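Long-range contact in lipopolysaccharide core heptose(I) kinase WaaP (Pseudomonas aeruginosa, PDB 6DFL), which phosphorylates the first heptose of the lipopolysaccharide inner core with ATP and also has protein-tyrosine kinase activity: residues A[89-101]-A[108-120]. Numbering follows the deposited sequence.
Sequences GVATMTAVAYGER and QHSFIVTEELAPT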
loop_
_atom_site.group_PDB
_atom_site.type_symbol
_atom_site.label_atom_id
_atom_site.label_comp_id
_atom_site.label_asym_id
_atom_site.label_seq_id
_atom_site.Cartn_x
_atom_site.Cartn_y
_atom_site.Cartn_z
ATOM N N GLY A 89 -9.166 -8.290 -9.068
ATOM C CA GLY A 89 -7.995 -9.068 -8.712
ATOM C C GLY A 89 -7.135 -8.506 -7.593
ATOM O O GLY A 89 -5.949 -8.850 -7.513
ATOM N N VAL A 90 -7.692 -7.650 -6.728
ATOM C CA VAL A 90 -6.961 -7.060 -5.613
ATOM C C VAL A 90 -7.251 -7.889 -4.368
ATOM O O VAL A 90 -8.410 -8.020 -3.949
ATOM C CB VAL A 90 -7.355 -5.594 -5.390
ATOM C CG1 VAL A 90 -6.761 -5.082 -4.105
ATOM C CG2 VAL A 90 -6.900 -4.762 -6.542
ATOM N N ALA A 91 -6.196 -8.414 -3.767
ATOM C CA ALA A 91 -6.334 -9.366 -2.683
ATOM C C ALA A 91 -6.891 -8.689 -1.421
ATOM O O ALA A 91 -6.355 -7.687 -0.942
ATOM C CB ALA A 91 -4.971 -10.003 -2.434
ATOM N N THR A 92 -7.987 -9.219 -0.897
ATOM C CA THR A 92 -8.655 -8.573 0.221
ATOM C C THR A 92 -9.412 -9.629 1.010
ATOM O O THR A 92 -9.230 -10.835 0.804
ATOM C CB THR A 92 -9.579 -7.451 -0.270
ATOM O OG1 THR A 92 -10.119 -6.747 0.854
ATOM C CG2 THR A 92 -10.721 -8.016 -1.066
HETATM N N MSE A 93 -10.256 -9.161 1.930
HETATM C CA MSE A 93 -11.074 -10.039 2.731
HETATM C C MSE A 93 -12.054 -10.763 1.850
HETATM O O MSE A 93 -12.383 -10.307 0.760
HETATM C CB MSE A 93 -11.835 -9.266 3.810
HETATM C CG MSE A 93 -10.971 -8.681 4.903
HETATM SE SE MSE A 93 -11.730 -6.984 5.430
HETATM C CE MSE A 93 -11.790 -7.279 7.401
ATOM N N THR A 94 -12.532 -11.898 2.325
ATOM C CA THR A 94 -13.618 -12.605 1.674
ATOM C C THR A 94 -14.842 -12.455 2.559
ATOM O O THR A 94 -14.737 -12.570 3.781
ATOM C CB THR A 94 -13.253 -14.071 1.452
ATOM O OG1 THR A 94 -12.151 -14.134 0.542
ATOM C CG2 THR A 94 -14.429 -14.848 0.885
ATOM N N ALA A 95 -15.980 -12.143 1.947
ATOM C CA ALA A 95 -17.219 -11.866 2.662
ATOM C C ALA A 95 -18.132 -13.076 2.553
ATOM O O ALA A 95 -18.521 -13.463 1.450
ATOM C CB ALA A 95 -17.909 -10.635 2.089
ATOM N N VAL A 96 -18.475 -13.668 3.695
ATOM C CA VAL A 96 -19.322 -14.858 3.706
ATOM C C VAL A 96 -20.770 -14.557 4.065
ATOM O O VAL A 96 -21.629 -15.438 3.901
ATOM C CB VAL A 96 -18.764 -15.929 4.665
ATOM C CG1 VAL A 96 -17.495 -16.531 4.093
ATOM C CG2 VAL A 96 -18.496 -15.326 6.053
ATOM N N ALA A 97 -21.079 -13.348 4.522
ATOM C CA ALA A 97 -22.461 -13.014 4.832
ATOM C C ALA A 97 -22.629 -11.501 4.828
ATOM O O ALA A 97 -21.748 -10.774 5.300
ATOM C CB ALA A 97 -22.883 -13.597 6.194
ATOM N N TYR A 98 -23.775 -11.046 4.322
ATOM C CA TYR A 98 -24.062 -9.631 4.162
ATOM C C TYR A 98 -25.569 -9.460 4.185
ATOM O O TYR A 98 -26.294 -10.322 3.687
ATOM C CB TYR A 98 -23.462 -9.098 2.850
ATOM C CG TYR A 98 -24.030 -7.773 2.388
ATOM C CD1 TYR A 98 -23.712 -6.604 3.045
ATOM C CD2 TYR A 98 -24.871 -7.693 1.287
ATOM C CE1 TYR A 98 -24.202 -5.405 2.641
ATOM C CE2 TYR A 98 -25.379 -6.470 0.866
ATOM C CZ TYR A 98 -25.033 -5.328 1.565
ATOM O OH TYR A 98 -25.516 -4.103 1.165
ATOM N N GLY A 99 -26.040 -8.361 4.760
ATOM C CA GLY A 99 -27.472 -8.126 4.787
ATOM C C GLY A 99 -27.818 -6.681 5.007
ATOM O O GLY A 99 -27.105 -5.953 5.708
ATOM N N GLU A 100 -28.930 -6.246 4.401
ATOM C CA GLU A 100 -29.540 -4.944 4.646
ATOM C C GLU A 100 -31.049 -5.113 4.671
ATOM O O GLU A 100 -31.607 -5.768 3.783
ATOM C CB GLU A 100 -29.203 -3.931 3.562
ATOM C CG GLU A 100 -27.834 -3.320 3.567
ATOM C CD GLU A 100 -27.669 -2.446 2.340
ATOM O OE1 GLU A 100 -28.687 -1.885 1.891
ATOM O OE2 GLU A 100 -26.551 -2.358 1.789
ATOM N N ARG A 101 -31.711 -4.500 5.658
ATOM C CA ARG A 101 -33.166 -4.401 5.641
ATOM C C ARG A 101 -33.605 -3.155 6.392
ATOM O O ARG A 101 -32.907 -2.660 7.279
ATOM C CB ARG A 101 -33.848 -5.647 6.218
ATOM C CG ARG A 101 -33.775 -5.818 7.721
ATOM C CD ARG A 101 -35.004 -6.587 8.222
ATOM N NE ARG A 101 -34.808 -7.166 9.552
ATOM C CZ ARG A 101 -34.885 -8.470 9.813
ATOM N NH1 ARG A 101 -35.172 -9.325 8.834
ATOM N NH2 ARG A 101 -34.686 -8.917 11.049
ATOM N N GLN A 108 -31.041 1.796 7.848
ATOM C CA GLN A 108 -31.109 0.356 7.627
ATOM C C GLN A 108 -30.437 -0.399 8.770
ATOM O O GLN A 108 -29.517 0.106 9.412
ATOM C CB GLN A 108 -30.415 -0.013 6.306
ATOM C CG GLN A 108 -31.088 0.470 5.024
ATOM C CD GLN A 108 -32.180 -0.475 4.559
ATOM O OE1 GLN A 108 -31.959 -1.680 4.424
ATOM N NE2 GLN A 108 -33.374 0.064 4.337
ATOM N N HIS A 109 -30.884 -1.628 9.002
ATOM C CA HIS A 109 -30.168 -2.586 9.841
ATOM C C HIS A 109 -29.303 -3.448 8.921
ATOM O O HIS A 109 -29.829 -4.149 8.053
ATOM C CB HIS A 109 -31.151 -3.449 10.644
ATOM C CG HIS A 109 -30.505 -4.538 11.455
ATOM N ND1 HIS A 109 -31.177 -5.687 11.825
ATOM C CD2 HIS A 109 -29.265 -4.648 11.990
ATOM C CE1 HIS A 109 -30.374 -6.461 12.536
ATOM N NE2 HIS A 109 -29.207 -5.853 12.652
ATOM N N SER A 110 -27.985 -3.401 9.091
ATOM C CA SER A 110 -27.139 -4.183 8.205
ATOM C C SER A 110 -26.093 -4.972 8.969
ATOM O O SER A 110 -25.802 -4.713 10.133
ATOM C CB SER A 110 -26.434 -3.309 7.163
ATOM O OG SER A 110 -25.329 -2.629 7.748
ATOM N N PHE A 111 -25.500 -5.926 8.260
ATOM C CA PHE A 111 -24.418 -6.723 8.802
ATOM C C PHE A 111 -23.546 -7.217 7.658
ATOM O O PHE A 111 -24.004 -7.358 6.517
ATOM C CB PHE A 111 -24.943 -7.907 9.613
ATOM C CG PHE A 111 -25.605 -8.970 8.784
ATOM C CD1 PHE A 111 -24.866 -10.042 8.275
ATOM C CD2 PHE A 111 -26.962 -8.911 8.512
ATOM C CE1 PHE A 111 -25.464 -11.028 7.504
ATOM C CE2 PHE A 111 -27.574 -9.898 7.754
ATOM C CZ PHE A 111 -26.818 -10.958 7.236
ATOM N N ILE A 112 -22.293 -7.498 7.988
ATOM C CA ILE A 112 -21.400 -8.180 7.069
ATOM C C ILE A 112 -20.392 -8.971 7.885
ATOM O O ILE A 112 -19.801 -8.451 8.833
ATOM C CB ILE A 112 -20.706 -7.191 6.101
ATOM C CG1 ILE A 112 -19.746 -7.911 5.168
ATOM C CG2 ILE A 112 -19.973 -6.087 6.855
ATOM C CD1 ILE A 112 -19.099 -6.959 4.176
ATOM N N VAL A 113 -20.177 -10.218 7.491
ATOM C CA VAL A 113 -19.215 -11.109 8.124
ATOM C C VAL A 113 -18.113 -11.438 7.117
ATOM O O VAL A 113 -18.397 -12.003 6.057
ATOM C CB VAL A 113 -19.891 -12.395 8.606
ATOM C CG1 VAL A 113 -18.879 -13.261 9.302
ATOM C CG2 VAL A 113 -21.075 -12.053 9.486
ATOM N N THR A 114 -16.862 -11.127 7.471
ATOM C CA THR A 114 -15.683 -11.408 6.668
ATOM C C THR A 114 -14.841 -12.494 7.322
ATOM O O THR A 114 -14.713 -12.541 8.548
ATOM C CB THR A 114 -14.809 -10.153 6.497
ATOM O OG1 THR A 114 -14.322 -9.716 7.778
ATOM C CG2 THR A 114 -15.599 -9.027 5.844
ATOM N N GLU A 115 -14.243 -13.344 6.494
ATOM C CA GLU A 115 -13.283 -14.327 6.975
ATOM C C GLU A 115 -12.057 -13.650 7.572
ATOM O O GLU A 115 -11.658 -12.554 7.166
ATOM C CB GLU A 115 -12.833 -15.248 5.847
ATOM C CG GLU A 115 -13.853 -16.283 5.423
ATOM C CD GLU A 115 -13.366 -17.115 4.230
ATOM O OE1 GLU A 115 -12.344 -16.746 3.599
ATOM O OE2 GLU A 115 -14.007 -18.142 3.920
ATOM N N GLU A 116 -11.455 -14.320 8.551
ATOM C CA GLU A 116 -10.194 -13.856 9.095
ATOM C C GLU A 116 -9.058 -14.203 8.142
ATOM O O GLU A 116 -9.050 -15.263 7.511
ATOM C CB GLU A 116 -9.928 -14.477 10.460
ATOM C CG GLU A 116 -8.755 -13.840 11.176
ATOM C CD GLU A 116 -8.546 -14.394 12.579
ATOM O OE1 GLU A 116 -8.596 -15.632 12.737
ATOM O OE2 GLU A 116 -8.332 -13.586 13.512
ATOM N N LEU A 117 -8.099 -13.298 8.042
ATOM C CA LEU A 117 -6.883 -13.527 7.287
ATOM C C LEU A 117 -5.766 -13.809 8.278
ATOM O O LEU A 117 -5.416 -12.941 9.091
ATOM C CB LEU A 117 -6.555 -12.320 6.417
ATOM C CG LEU A 117 -7.650 -12.044 5.401
ATOM C CD1 LEU A 117 -7.665 -10.567 5.097
ATOM C CD2 LEU A 117 -7.429 -12.877 4.147
ATOM N N ALA A 118 -5.223 -15.020 8.226
ATOM C CA ALA A 118 -4.270 -15.440 9.243
ATOM C C ALA A 118 -3.555 -16.695 8.768
ATOM O O ALA A 118 -4.165 -17.541 8.108
ATOM C CB ALA A 118 -4.982 -15.689 10.580
ATOM N N PRO A 119 -2.265 -16.859 9.079
ATOM C CA PRO A 119 -1.489 -15.891 9.860
ATOM C C PRO A 119 -1.006 -14.708 9.019
ATOM O O PRO A 119 -0.551 -14.888 7.892
ATOM C CB PRO A 119 -0.308 -16.724 10.360
ATOM C CG PRO A 119 -0.106 -17.743 9.280
ATOM C CD PRO A 119 -1.479 -18.059 8.740
ATOM N N THR A 120 -1.133 -13.508 9.577
ATOM C CA THR A 120 -0.745 -12.273 8.920
ATOM C C THR A 120 -0.059 -11.367 9.925
ATOM O O THR A 120 -0.266 -11.473 11.133
ATOM C CB THR A 120 -1.949 -11.527 8.335
ATOM O OG1 THR A 120 -2.863 -11.213 9.391
ATOM C CG2 THR A 120 -2.673 -12.372 7.301
#
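Arg101 and His109 exchange two backbone hydrogen bonds near the turn of an antiparallel hairpin whose strand axes (95-101 and 109-115) approach to 4.5 Å. Gly99 and Phe111 form the next hydrogen-bonded pair, Phe111 O accepting from Gly99 N at 2.9 Å. Then comes a classic beta bulge: Val96 and Ala97 both face Val113, whose O takes a bond from Val96 N (2.9 Å) and a weak one from Ala97 N. Beyond it, Glu115 N donates a hydrogen bond to Thr94 O.

Phe111 CG sits between its backbone N and carbonyl carbon (chi1 70°), which brings the ring over the neighbouring strand, one face on Gly99, a CH-pi contact with Gly99 CA 3.9 Å from the ring centroid; Ala97 CB meets the ring edge in plane. At the far end, Leu117 CD1 packs on CG of Met93, a selenomethionine, at 3.8 Å, the two side chains crossing nearly at right angles.

In this protein-kinase-like fold the hairpin lies inside the five-stranded antiparallel sheet, between strands 2-5 and 48-53. Phe19 and Val22 of helix 18-24 pack against Phe111, while on the Tyr98 and Ile112 face helix 76-87 contributes Trp79, stacked on Tyr98, and Glu78.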